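Local structure of beta-d-glucoside glucohydrolase (Hypocrea jecorina, 3ZZ1) at residues Ser50-Pro55 and Arg291-Trp296; Trp211-Gln216 and Trp237-Thr242; Ala347-Val352 and Gln406-Thr411; Tyr396-Thr401 and Ala513-Leu518; Asp620-Gly625 and Gly662-Ala667. The protein probably hydrolyses terminal, non-reducing beta-D-glucosyl residues with release of beta-D-glucose, as a secreted family 3 glycoside hydrolase of cellulose degradation. One frame throughout, in Å; residues are numbered along the deposited sequence.

Contact 1. Residues Ser50-Pro55 and Arg291-Trp296; sequences SKISYP and RILAAW
Y54 stands edge-on against the indole of W296 in a T-shaped (edge-to-face) stack, which fastens the loop between strands 44-45 and 58-60 to helix 282-298 in the N-terminal, TIM-barrel-type domain. The ring planes are 85° apart, and Y54 CD1 lies over the centre of the indole, 3.4 Å from W296 CD2. A chi1 of -174° swings the W296 indole off the helix, on the far side of CB from N, and lays its face against the loop. L293 takes one face of the tyrosine: its CD2 forms a CH-pi contact 3.9 Å from the centroid of the Y54 ring, 17° off the normal. The same methyl also meets the side chain of I52 tip to tip, L293 CD2 to I52 CD1 at 3.7 Å. Toward the far end of the indole, P55 CD comes to 3.6 Å from W296 CZ2. With an alanine in place of W296, the edge of Y54 and the ring of P55 would probably lose the surface they rest on, leaving the tyrosine freer to tilt. Outside this shell, I31 of helix 25-32 packs on Y54, I292 and L293 together, while S53 and Y54 form part of a G1 beta bulge. At the phenol end, a water 3.1 Å from Y54 OH donates a 2.7 Å hydrogen bond to I292 O.

Contact 2. Residues Trp211-Gln216 and Trp237-Thr242; sequences WACEDQ and WNAQHT
H241 carries its CG anti to the carbonyl carbon (chi1 -65°), and W211 turns its indole to meet it; together these torsions bring the imidazole flat over the indole. The result is a face-to-face stack, the histidine ring centroid 3.5 Å from that of the six-membered ring of W211, with planes only 12° apart. H241 NE2 lies 3.3 Å from W211 CE2, but the indole N-H is spent on E170 O, and K206 adds a cation-pi contact to W211. A serine in place of W211 would leave H241 without its flat partner, and the imidazole would probably be free to turn, with E170 O losing a donor. The segments follow two neighbouring parallel strands of the barrel-type domain: 211-216 comes after 199-202 and leads into helix 216-226, whereas residues 237-242 come after strand 232-235 and lead toward helix 244-249. C213, joined by a disulfide to C202, rests its SG 3.9 Å from A239 CB. Beside it a water links the two backbones, accepting from C213 N at 3.0 Å and donating to A239 O at 2.7 Å. E214 reaches across with an extended chain past the backbone of H241, and T242 OG1 donates to its OE2 at 2.6 Å, arriving from above the carboxylate, 57° out of its plane. The methylene of H241 packs on that carboxylate, CB 3.3 Å from E214 OE2.

Contact 3. Residues Ala347-Val352 and Gln406-Thr411; sequences ASIAVV and QGTQVT
I349 buries more surface here than any other residue, and both its backbone N and its O bond to the neighbouring parallel strand. Its N donates to Q409 O at 2.8 Å, and I349 O accepts from T411 N at 2.8 Å. T411, next in buried surface, repeats the pattern one step on, its O receiving V351 N at 2.8 Å. I349 thus bonds to the residues before and after its bridge partner V410, as parallel strands do, and short CA-H...O contacts fill the intervals, as from V410 CA to I349 O at 3.3 Å. T408, third in the ranking, lies at the start of the ladder and adds a side-chain contact: a chi1 of -56° sets CG2 anti to the backbone N, where it meets I349 CG1 at 3.7 Å, while OG1 is hydrogen-bonded to P346 O. At the same end A347 O accepts both Q409 N and a water shared with G407 O. G407, with positive phi, is the C-prime residue of the Schellman motif that ends helix 395-404. That helix is the crossover of a beta-alpha-beta unit and covers V351, T408 and V410; strand 430-437 flanks 348-352 on its other side, leaving 409-413 as the outermost strand of the sheet within this chain.

Contact 4. Residues Tyr396-Thr401 and Ala513-Leu518; sequences YDAINT and ALVDVL
L514 O accepts the backbone N of L518 at 2.7 Å, a sound helical bond that puts these two leucines one turn apart on the side of helix 510-518 that meets I399. No hydrogen bond passes between the two segments; what joins them is hydrocarbon. I399 holds CG1 beside its backbone N (chi1 -77°), which carries CD1 out to the leucines, 3.8 Å from L518 CD1 and a looser 4.3 Å from L514 CD2. V515 makes the other half of the contact with a single branch. Its CG2 meets both side chain and backbone of the facing helix, 3.7 Å from A398 CB and 3.8 Å from I399 N. The short side chain of A398 probably lets the valine come this near, and the CA atoms of I399 and V515 are 6.3 Å apart. The segment axes pass 9.3 Å from each other and cross at -42°. Both helices belong to the C-terminal alpha/beta domain of the family 3 fold, and F434 of strand 430-437 touches I399 and L514 alike, placing the pair against the central sheet. D516 takes no part here and forms a salt bridge with R324 of helix 320-329. With hydrocarbon groups doing nearly all the touching, the fit rests on shape and burial, and no charge pair or hydrogen bond between the two segments fixes their angle.

Contact 5. Residues Asp620-Gly625 and Gly662-Ala667; sequences DIANSG and GQSGTA
D620 opens the antiparallel pairing with T666 in a non-hydrogen-bonded position, its CA 3.5 Å from G665 O while the two polar side chains share one face of the sheet. I621 follows as a hydrogen-bonded pair with G665: its N donates to G665 O at 2.9 Å, and its O takes G665 N at 2.8 Å. On the opposite face its CG1 lies beside the backbone N (chi1 -54°), and CD1 ends 3.6 Å from A667 CB. A622 pairs with S664 without hydrogen bonds, its CA 3.3 Å from Q663 O. N623 then grips the turn leading into the second strand, donating from N to Q663 O at 3.1 Å and accepting G662 N on its O at 2.9 Å. Its side chain bends the chain onward as an Asx turn, OD1 accepting G625 N, while ND2 is bonded to V627 O and L659 O. Strands 613-623 and 664-672 lie side by side in a three-stranded sheet of the fibronectin type III-like beta sandwich. The chemistry is largely divided by face: I621 and A667 turn apolar groups to L657 in the second sheet, whereas D620, S664 and T666 present polar groups on the other, with A622 among them.

How the contacts relate
Contact 1 closes the longest loop, bringing 50-55 to helix 282-298 across most of the N-terminal domain. Contact 2 is nested within it, joining the loops that follow two adjacent parallel strands, about 11 Å away between nearest atoms. The chain then enters the alpha/beta domain, where contacts 3 and 4 cross: 347-352, 396-401, 406-411 and 513-518 follow in alternation. These two touch directly, V351 CG2 lying 3.9 Å from I399 CG2, so helix 395-404 is tied both to the sheet edge and to helix 510-518. Contact 5 comes last and in series, pairing strands of the fibronectin type III-like domain, about 14 Å from contact 4 between nearest atoms.

Contact 1. Residues Ser50-Pro55 and Arg291-Trp296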
# COMPACT_ATOMS: atom_id res chain seq x y z
N SER A 50 -10.17 -30.29 16.58
CA SER A 50 -10.04 -31.56 15.88
C SER A 50 -11.37 -32.15 15.44
O SER A 50 -11.42 -32.92 14.47
CB SER A 50 -9.31 -32.56 16.78
OG SER A 50 -10.03 -32.76 17.99
N LYS A 51 -12.44 -31.79 16.14
CA LYS A 51 -13.79 -32.28 15.84
C LYS A 51 -14.21 -31.95 14.41
O LYS A 51 -15.04 -32.65 13.82
CB LYS A 51 -14.81 -31.72 16.82
CG LYS A 51 -14.73 -32.32 18.22
CD LYS A 51 -15.61 -31.55 19.18
CE LYS A 51 -15.14 -31.72 20.61
NZ LYS A 51 -16.07 -31.08 21.57
N ILE A 52 -13.65 -30.87 13.86
CA ILE A 52 -13.93 -30.45 12.49
C ILE A 52 -12.65 -30.36 11.64
O ILE A 52 -12.64 -29.72 10.58
CB ILE A 52 -14.71 -29.11 12.45
CG1 ILE A 52 -13.97 -28.03 13.25
CG2 ILE A 52 -16.13 -29.31 12.98
CD1 ILE A 52 -14.28 -26.62 12.79
N SER A 53 -11.59 -31.00 12.13
CA SER A 53 -10.28 -31.02 11.46
C SER A 53 -9.73 -29.61 11.21
O SER A 53 -9.05 -29.36 10.21
CB SER A 53 -10.33 -31.84 10.16
OG SER A 53 -10.61 -33.21 10.43
N TYR A 54 -10.04 -28.70 12.13
CA TYR A 54 -9.56 -27.33 12.08
C TYR A 54 -8.21 -27.25 12.78
O TYR A 54 -8.10 -27.58 13.96
CB TYR A 54 -10.57 -26.39 12.74
CG TYR A 54 -10.25 -24.92 12.55
CD1 TYR A 54 -10.34 -24.32 11.29
CD2 TYR A 54 -9.87 -24.13 13.63
CE1 TYR A 54 -10.05 -22.97 11.12
CE2 TYR A 54 -9.58 -22.78 13.47
CZ TYR A 54 -9.67 -22.20 12.21
OH TYR A 54 -9.37 -20.87 12.06
N PRO A 55 -7.16 -26.84 12.04
CA PRO A 55 -5.83 -26.80 12.61
C PRO A 55 -5.67 -25.60 13.53
O PRO A 55 -6.57 -24.77 13.61
CB PRO A 55 -4.93 -26.65 11.38
CG PRO A 55 -5.76 -25.84 10.44
CD PRO A 55 -7.18 -26.30 10.66
N ARG A 291 -17.71 -16.64 11.10
CA ARG A 291 -16.88 -15.78 10.27
C ARG A 291 -15.47 -16.34 10.06
O ARG A 291 -14.95 -16.35 8.93
CB ARG A 291 -16.83 -14.37 10.87
CG ARG A 291 -18.19 -13.67 10.87
CD ARG A 291 -18.16 -12.35 11.61
NE ARG A 291 -19.43 -11.64 11.46
CZ ARG A 291 -19.73 -10.82 10.45
NH1 ARG A 291 -18.85 -10.59 9.48
NH2 ARG A 291 -20.92 -10.22 10.40
N ILE A 292 -14.86 -16.85 11.13
CA ILE A 292 -13.51 -17.43 11.08
C ILE A 292 -13.48 -18.73 10.27
O ILE A 292 -12.65 -18.88 9.37
CB ILE A 292 -12.91 -17.66 12.50
CG1 ILE A 292 -12.77 -16.34 13.26
CG2 ILE A 292 -11.55 -18.34 12.42
CD1 ILE A 292 -12.61 -16.50 14.77
N LEU A 293 -14.40 -19.64 10.57
CA LEU A 293 -14.51 -20.90 9.82
C LEU A 293 -14.91 -20.68 8.36
O LEU A 293 -14.45 -21.40 7.48
CB LEU A 293 -15.48 -21.87 10.49
CG LEU A 293 -15.14 -22.41 11.88
CD1 LEU A 293 -16.21 -23.41 12.31
CD2 LEU A 293 -13.76 -23.03 11.94
N ALA A 294 -15.76 -19.69 8.10
CA ALA A 294 -16.17 -19.37 6.73
C ALA A 294 -14.98 -18.94 5.88
O ALA A 294 -14.91 -19.28 4.70
CB ALA A 294 -17.24 -18.30 6.72
N ALA A 295 -14.06 -18.19 6.47
CA ALA A 295 -12.86 -17.72 5.78
C ALA A 295 -11.95 -18.89 5.42
O ALA A 295 -11.31 -18.89 4.37
CB ALA A 295 -12.11 -16.71 6.65
N TRP A 296 -11.92 -19.87 6.31
CA TRP A 296 -11.16 -21.10 6.14
C TRP A 296 -11.75 -21.94 5.01
O TRP A 296 -11.01 -22.44 4.14
CB TRP A 296 -11.18 -21.86 7.48
CG TRP A 296 -10.35 -23.11 7.58
CD1 TRP A 296 -9.00 -23.22 7.44
CD2 TRP A 296 -10.82 -24.42 7.92
NE1 TRP A 296 -8.60 -24.52 7.64
CE2 TRP A 296 -9.70 -25.28 7.95
CE3 TRP A 296 -12.09 -24.96 8.21
CZ2 TRP A 296 -9.81 -26.65 8.24
CZ3 TRP A 296 -12.20 -26.32 8.50
CH2 TRP A 296 -11.06 -27.15 8.51
O HOH W 1 -10.00 -19.36 9.48

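Contact 2. Residues Trp211-Gln216 and Trp237-Thr242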
# COMPACT_ATOMS: atom_id res chain seq x y z
N TRP A 211 -11.42 3.03 21.21
CA TRP A 211 -10.40 2.19 20.57
C TRP A 211 -11.01 1.38 19.42
O TRP A 211 -12.09 0.80 19.56
CB TRP A 211 -9.69 1.27 21.58
CG TRP A 211 -8.48 1.90 22.23
CD1 TRP A 211 -7.31 2.25 21.61
CD2 TRP A 211 -8.31 2.23 23.61
NE1 TRP A 211 -6.44 2.79 22.52
CE2 TRP A 211 -7.02 2.79 23.76
CE3 TRP A 211 -9.13 2.10 24.75
CZ2 TRP A 211 -6.52 3.23 24.99
CZ3 TRP A 211 -8.64 2.54 25.98
CH2 TRP A 211 -7.35 3.10 26.09
N ALA A 212 -10.30 1.35 18.29
CA ALA A 212 -10.81 0.75 17.05
C ALA A 212 -11.30 -0.68 17.21
O ALA A 212 -12.26 -1.09 16.57
CB ALA A 212 -9.75 0.82 15.96
N CYS A 213 -10.66 -1.45 18.09
CA CYS A 213 -11.02 -2.85 18.31
C CYS A 213 -12.21 -3.01 19.28
O CYS A 213 -12.51 -4.12 19.72
CB CYS A 213 -9.79 -3.66 18.75
SG CYS A 213 -8.55 -3.85 17.41
N GLU A 214 -12.87 -1.90 19.59
CA GLU A 214 -14.01 -1.85 20.52
C GLU A 214 -15.12 -0.95 20.01
O GLU A 214 -16.07 -0.67 20.73
CB GLU A 214 -13.55 -1.31 21.88
CG GLU A 214 -12.52 -2.16 22.53
CD GLU A 214 -12.24 -1.76 23.95
OE1 GLU A 214 -12.34 -0.56 24.30
OE2 GLU A 214 -11.88 -2.68 24.71
N ASP A 215 -14.99 -0.51 18.77
CA ASP A 215 -15.87 0.50 18.21
C ASP A 215 -17.02 -0.16 17.47
O ASP A 215 -16.85 -0.62 16.34
CB ASP A 215 -15.06 1.41 17.29
CG ASP A 215 -15.82 2.66 16.85
OD1 ASP A 215 -17.05 2.73 17.00
OD2 ASP A 215 -15.15 3.57 16.33
N GLN A 216 -18.19 -0.19 18.11
CA GLN A 216 -19.38 -0.82 17.53
C GLN A 216 -19.77 -0.20 16.18
O GLN A 216 -20.09 -0.92 15.24
CB GLN A 216 -20.55 -0.78 18.51
CG GLN A 216 -21.72 -1.67 18.12
CD GLN A 216 -22.83 -1.66 19.15
OE1 GLN A 216 -23.96 -1.27 18.86
NE2 GLN A 216 -22.51 -2.09 20.37
N TRP A 237 -1.67 -6.21 17.17
CA TRP A 237 -1.05 -6.99 18.25
C TRP A 237 -1.13 -6.31 19.62
O TRP A 237 -0.44 -5.32 19.88
CB TRP A 237 0.38 -7.41 17.86
CG TRP A 237 0.47 -8.84 17.34
CD1 TRP A 237 1.36 -9.80 17.75
CD2 TRP A 237 -0.37 -9.48 16.35
NE1 TRP A 237 1.14 -10.97 17.07
CE2 TRP A 237 0.08 -10.81 16.21
CE3 TRP A 237 -1.46 -9.05 15.58
CZ2 TRP A 237 -0.51 -11.71 15.33
CZ3 TRP A 237 -2.05 -9.95 14.69
CH2 TRP A 237 -1.57 -11.27 14.58
N ASN A 238 -1.99 -6.87 20.48
CA ASN A 238 -2.35 -6.28 21.78
C ASN A 238 -3.10 -4.95 21.64
O ASN A 238 -2.92 -4.03 22.44
CB ASN A 238 -1.13 -6.16 22.72
CG ASN A 238 -1.53 -5.98 24.19
OD1 ASN A 238 -2.33 -6.75 24.73
ND2 ASN A 238 -0.97 -4.97 24.84
N ALA A 239 -3.94 -4.86 20.61
CA ALA A 239 -4.80 -3.69 20.39
C ALA A 239 -6.19 -3.84 21.04
O ALA A 239 -7.05 -2.97 20.88
CB ALA A 239 -4.93 -3.41 18.89
N GLN A 240 -6.39 -4.93 21.77
CA GLN A 240 -7.63 -5.18 22.51
C GLN A 240 -7.54 -4.58 23.92
O GLN A 240 -6.49 -4.66 24.56
CB GLN A 240 -7.90 -6.68 22.59
CG GLN A 240 -9.29 -7.07 23.11
CD GLN A 240 -9.49 -8.57 23.14
OE1 GLN A 240 -8.53 -9.34 23.10
NE2 GLN A 240 -10.75 -9.00 23.19
N HIS A 241 -8.64 -4.00 24.39
CA HIS A 241 -8.64 -3.35 25.71
C HIS A 241 -9.65 -3.92 26.71
O HIS A 241 -9.41 -3.87 27.92
CB HIS A 241 -8.80 -1.83 25.56
CG HIS A 241 -7.64 -1.18 24.87
ND1 HIS A 241 -6.58 -0.62 25.55
CD2 HIS A 241 -7.37 -1.02 23.55
CE1 HIS A 241 -5.71 -0.14 24.68
NE2 HIS A 241 -6.16 -0.37 23.46
N THR A 242 -10.76 -4.48 26.22
CA THR A 242 -11.74 -5.12 27.09
C THR A 242 -12.08 -6.55 26.66
O THR A 242 -11.92 -6.91 25.50
CB THR A 242 -13.09 -4.36 27.14
OG1 THR A 242 -13.64 -4.31 25.81
CG2 THR A 242 -12.92 -2.94 27.70
O HOH W 2 -8.02 -0.88 19.41

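Contact 3. Residues Ala347-Val352 and Gln406-Thr411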
# COMPACT_ATOMS: atom_id res chain seq x y z
N ALA A 347 32.78 7.59 -21.03
CA ALA A 347 34.10 7.04 -20.72
C ALA A 347 34.25 6.73 -19.23
O ALA A 347 34.93 5.76 -18.85
CB ALA A 347 35.21 7.98 -21.20
N SER A 348 33.60 7.54 -18.40
CA SER A 348 33.70 7.39 -16.95
C SER A 348 32.41 7.73 -16.20
O SER A 348 31.65 8.62 -16.59
CB SER A 348 34.86 8.22 -16.40
OG SER A 348 34.67 9.59 -16.68
N ILE A 349 32.17 6.99 -15.12
CA ILE A 349 31.02 7.21 -14.24
C ILE A 349 31.52 7.29 -12.79
O ILE A 349 32.29 6.44 -12.36
CB ILE A 349 29.97 6.07 -14.36
CG1 ILE A 349 29.23 6.17 -15.70
CG2 ILE A 349 28.97 6.12 -13.20
CD1 ILE A 349 28.31 4.99 -16.01
N ALA A 350 31.07 8.30 -12.06
CA ALA A 350 31.24 8.33 -10.61
C ALA A 350 29.96 7.85 -9.92
O ALA A 350 28.85 8.25 -10.28
CB ALA A 350 31.62 9.72 -10.13
N VAL A 351 30.13 6.97 -8.93
CA VAL A 351 29.02 6.49 -8.12
C VAL A 351 29.30 6.93 -6.69
O VAL A 351 30.35 6.61 -6.13
CB VAL A 351 28.86 4.95 -8.23
CG1 VAL A 351 27.78 4.45 -7.28
CG2 VAL A 351 28.52 4.54 -9.66
N VAL A 352 28.37 7.70 -6.12
CA VAL A 352 28.61 8.39 -4.86
C VAL A 352 27.45 8.20 -3.89
O VAL A 352 26.29 8.39 -4.25
CB VAL A 352 28.86 9.91 -5.10
CG1 VAL A 352 28.98 10.67 -3.78
CG2 VAL A 352 30.10 10.14 -5.96
N GLN A 406 30.97 -2.21 -21.25
CA GLN A 406 31.06 -1.31 -22.42
C GLN A 406 32.34 -0.45 -22.42
O GLN A 406 32.49 0.45 -23.26
CB GLN A 406 29.81 -0.44 -22.53
CG GLN A 406 29.59 0.52 -21.36
CD GLN A 406 28.34 1.38 -21.51
OE1 GLN A 406 27.45 1.10 -22.32
NE2 GLN A 406 28.27 2.46 -20.72
N GLY A 407 33.25 -0.74 -21.49
CA GLY A 407 34.51 -0.02 -21.39
C GLY A 407 34.48 1.22 -20.52
O GLY A 407 35.47 1.96 -20.46
N THR A 408 33.36 1.46 -19.84
CA THR A 408 33.22 2.61 -18.96
C THR A 408 33.92 2.38 -17.62
O THR A 408 33.67 1.38 -16.94
CB THR A 408 31.73 2.99 -18.73
OG1 THR A 408 31.08 3.22 -19.99
CG2 THR A 408 31.59 4.24 -17.87
N GLN A 409 34.80 3.31 -17.26
CA GLN A 409 35.51 3.31 -15.98
C GLN A 409 34.59 3.82 -14.86
O GLN A 409 33.94 4.86 -15.01
CB GLN A 409 36.76 4.17 -16.11
CG GLN A 409 37.40 4.62 -14.80
CD GLN A 409 38.43 5.71 -15.01
OE1 GLN A 409 39.55 5.45 -15.47
NE2 GLN A 409 38.06 6.95 -14.68
N VAL A 410 34.53 3.09 -13.75
CA VAL A 410 33.67 3.47 -12.62
C VAL A 410 34.50 3.85 -11.41
O VAL A 410 35.36 3.08 -10.98
CB VAL A 410 32.67 2.34 -12.24
CG1 VAL A 410 31.70 2.81 -11.16
CG2 VAL A 410 31.90 1.87 -13.46
N THR A 411 34.24 5.03 -10.86
CA THR A 411 34.87 5.46 -9.62
C THR A 411 33.84 5.53 -8.49
O THR A 411 32.82 6.21 -8.61
CB THR A 411 35.62 6.80 -9.77
OG1 THR A 411 36.55 6.70 -10.86
CG2 THR A 411 36.39 7.13 -8.50
O HOH W 3 36.95 4.14 -19.70

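Contact 4. Residues Tyr396-Thr401 and Ala513-Leu518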
# COMPACT_ATOMS: atom_id res chain seq x y z
N TYR A 396 25.42 -0.05 -6.96
CA TYR A 396 26.82 0.01 -7.39
C TYR A 396 27.29 -1.23 -8.15
O TYR A 396 27.88 -1.11 -9.22
CB TYR A 396 27.79 0.27 -6.22
CG TYR A 396 29.23 0.01 -6.61
CD1 TYR A 396 29.89 0.85 -7.52
CD2 TYR A 396 29.92 -1.10 -6.12
CE1 TYR A 396 31.21 0.60 -7.90
CE2 TYR A 396 31.24 -1.36 -6.50
CZ TYR A 396 31.88 -0.51 -7.39
OH TYR A 396 33.18 -0.77 -7.75
N ASP A 397 27.04 -2.40 -7.58
CA ASP A 397 27.48 -3.66 -8.17
C ASP A 397 26.86 -3.86 -9.55
O ASP A 397 27.53 -4.28 -10.49
CB ASP A 397 27.16 -4.83 -7.23
CG ASP A 397 27.97 -4.79 -5.92
OD1 ASP A 397 29.19 -4.53 -5.99
OD2 ASP A 397 27.39 -5.01 -4.84
N ALA A 398 25.57 -3.52 -9.67
CA ALA A 398 24.87 -3.60 -10.95
C ALA A 398 25.37 -2.56 -11.95
O ALA A 398 25.54 -2.86 -13.14
CB ALA A 398 23.37 -3.46 -10.74
N ILE A 399 25.60 -1.33 -11.48
CA ILE A 399 26.10 -0.26 -12.35
C ILE A 399 27.52 -0.57 -12.84
O ILE A 399 27.83 -0.38 -14.02
CB ILE A 399 26.02 1.14 -11.67
CG1 ILE A 399 24.57 1.64 -11.71
CG2 ILE A 399 26.96 2.15 -12.34
CD1 ILE A 399 24.27 2.80 -10.77
N ASN A 400 28.36 -1.08 -11.94
CA ASN A 400 29.73 -1.46 -12.25
C ASN A 400 29.82 -2.55 -13.33
O ASN A 400 30.61 -2.44 -14.26
CB ASN A 400 30.48 -1.89 -10.98
CG ASN A 400 31.98 -2.07 -11.20
OD1 ASN A 400 32.60 -1.39 -12.01
ND2 ASN A 400 32.57 -3.01 -10.45
N THR A 401 29.00 -3.59 -13.19
CA THR A 401 28.94 -4.67 -14.19
C THR A 401 28.52 -4.17 -15.58
O THR A 401 29.14 -4.54 -16.58
CB THR A 401 28.00 -5.81 -13.74
OG1 THR A 401 28.53 -6.42 -12.55
CG2 THR A 401 27.85 -6.89 -14.82
N ALA A 513 16.94 -3.32 -11.44
CA ALA A 513 15.85 -2.43 -11.82
C ALA A 513 16.34 -1.05 -12.28
O ALA A 513 15.84 -0.51 -13.27
CB ALA A 513 14.88 -2.27 -10.66
N LEU A 514 17.30 -0.50 -11.54
CA LEU A 514 17.83 0.84 -11.81
C LEU A 514 18.61 0.87 -13.13
O LEU A 514 18.45 1.79 -13.93
CB LEU A 514 18.69 1.33 -10.64
CG LEU A 514 19.28 2.75 -10.71
CD1 LEU A 514 18.19 3.82 -10.78
CD2 LEU A 514 20.19 2.99 -9.53
N VAL A 515 19.45 -0.14 -13.34
CA VAL A 515 20.23 -0.28 -14.57
C VAL A 515 19.31 -0.40 -15.80
O VAL A 515 19.57 0.23 -16.82
CB VAL A 515 21.23 -1.46 -14.48
CG1 VAL A 515 21.84 -1.77 -15.84
CG2 VAL A 515 22.32 -1.15 -13.47
N ASP A 516 18.25 -1.20 -15.68
CA ASP A 516 17.24 -1.34 -16.75
C ASP A 516 16.79 0.04 -17.23
O ASP A 516 16.66 0.28 -18.44
CB ASP A 516 16.01 -2.14 -16.28
CG ASP A 516 16.31 -3.60 -15.93
OD1 ASP A 516 17.38 -4.13 -16.31
OD2 ASP A 516 15.46 -4.22 -15.28
N VAL A 517 16.57 0.93 -16.28
CA VAL A 517 16.10 2.29 -16.56
C VAL A 517 17.25 3.22 -16.97
O VAL A 517 17.15 3.90 -17.98
CB VAL A 517 15.27 2.86 -15.38
CG1 VAL A 517 15.10 4.36 -15.49
CG2 VAL A 517 13.91 2.18 -15.32
N LEU A 518 18.33 3.23 -16.18
CA LEU A 518 19.47 4.13 -16.42
C LEU A 518 20.08 3.97 -17.81
O LEU A 518 20.42 4.97 -18.44
CB LEU A 518 20.56 3.96 -15.35
CG LEU A 518 20.37 4.51 -13.92
CD1 LEU A 518 21.64 4.25 -13.12
CD2 LEU A 518 20.01 5.99 -13.89

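Contact 5. Residues Asp620-Gly625 and Gly662-Ala667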
# COMPACT_ATOMS: atom_id res chain seq x y z
N ASP A 620 -7.60 7.35 -26.91
CA ASP A 620 -6.52 6.75 -27.67
C ASP A 620 -5.19 7.33 -27.22
O ASP A 620 -5.10 8.53 -26.93
CB ASP A 620 -6.70 6.99 -29.17
CG ASP A 620 -7.86 6.23 -29.75
OD1 ASP A 620 -8.40 5.33 -29.05
OD2 ASP A 620 -8.25 6.51 -30.90
N ILE A 621 -4.18 6.49 -27.13
CA ILE A 621 -2.84 6.94 -26.78
C ILE A 621 -1.85 6.44 -27.83
O ILE A 621 -1.78 5.24 -28.10
CB ILE A 621 -2.41 6.46 -25.38
CG1 ILE A 621 -3.45 6.87 -24.33
CG2 ILE A 621 -1.04 7.02 -25.01
CD1 ILE A 621 -3.47 5.97 -23.14
N ALA A 622 -1.11 7.38 -28.41
CA ALA A 622 -0.07 7.07 -29.39
C ALA A 622 1.29 7.51 -28.88
O ALA A 622 1.42 8.57 -28.26
CB ALA A 622 -0.38 7.72 -30.74
N ASN A 623 2.30 6.67 -29.13
CA ASN A 623 3.69 7.03 -28.86
C ASN A 623 4.20 7.87 -30.02
O ASN A 623 4.47 7.34 -31.11
CB ASN A 623 4.53 5.76 -28.65
CG ASN A 623 6.02 6.05 -28.44
OD1 ASN A 623 6.51 7.16 -28.67
ND2 ASN A 623 6.75 5.03 -28.00
N SER A 624 4.32 9.17 -29.79
CA SER A 624 4.74 10.12 -30.83
C SER A 624 6.24 10.40 -30.81
O SER A 624 6.74 11.17 -31.64
CB SER A 624 3.96 11.42 -30.70
OG SER A 624 4.16 12.01 -29.42
N GLY A 625 6.95 9.79 -29.87
CA GLY A 625 8.38 10.04 -29.71
C GLY A 625 9.28 9.05 -30.41
O GLY A 625 8.85 8.37 -31.35
N GLY A 662 5.08 5.16 -32.91
CA GLY A 662 4.01 5.11 -33.91
C GLY A 662 2.86 4.16 -33.57
O GLY A 662 1.89 4.07 -34.32
N GLN A 663 2.99 3.44 -32.46
CA GLN A 663 1.94 2.54 -32.01
C GLN A 663 0.84 3.32 -31.32
O GLN A 663 1.11 4.25 -30.57
CB GLN A 663 2.49 1.46 -31.07
CG GLN A 663 1.51 0.31 -30.78
CD GLN A 663 2.04 -0.72 -29.79
OE1 GLN A 663 3.24 -0.76 -29.49
NE2 GLN A 663 1.14 -1.56 -29.27
N SER A 664 -0.41 2.94 -31.60
CA SER A 664 -1.57 3.51 -30.94
C SER A 664 -2.29 2.43 -30.14
O SER A 664 -2.29 1.26 -30.52
CB SER A 664 -2.51 4.13 -31.99
OG SER A 664 -3.55 4.86 -31.37
N GLY A 665 -2.89 2.83 -29.02
CA GLY A 665 -3.62 1.89 -28.17
C GLY A 665 -4.81 2.51 -27.46
O GLY A 665 -4.89 3.73 -27.29
N THR A 666 -5.74 1.65 -27.04
CA THR A 666 -6.96 2.09 -26.37
C THR A 666 -6.81 2.01 -24.86
O THR A 666 -6.47 0.97 -24.31
CB THR A 666 -8.16 1.21 -26.78
OG1 THR A 666 -8.33 1.25 -28.21
CG2 THR A 666 -9.44 1.70 -26.10
N ALA A 667 -7.09 3.13 -24.19
CA ALA A 667 -7.21 3.15 -22.74
C ALA A 667 -8.69 3.20 -22.36
O ALA A 667 -9.40 4.13 -22.74
CB ALA A 667 -6.46 4.33 -22.15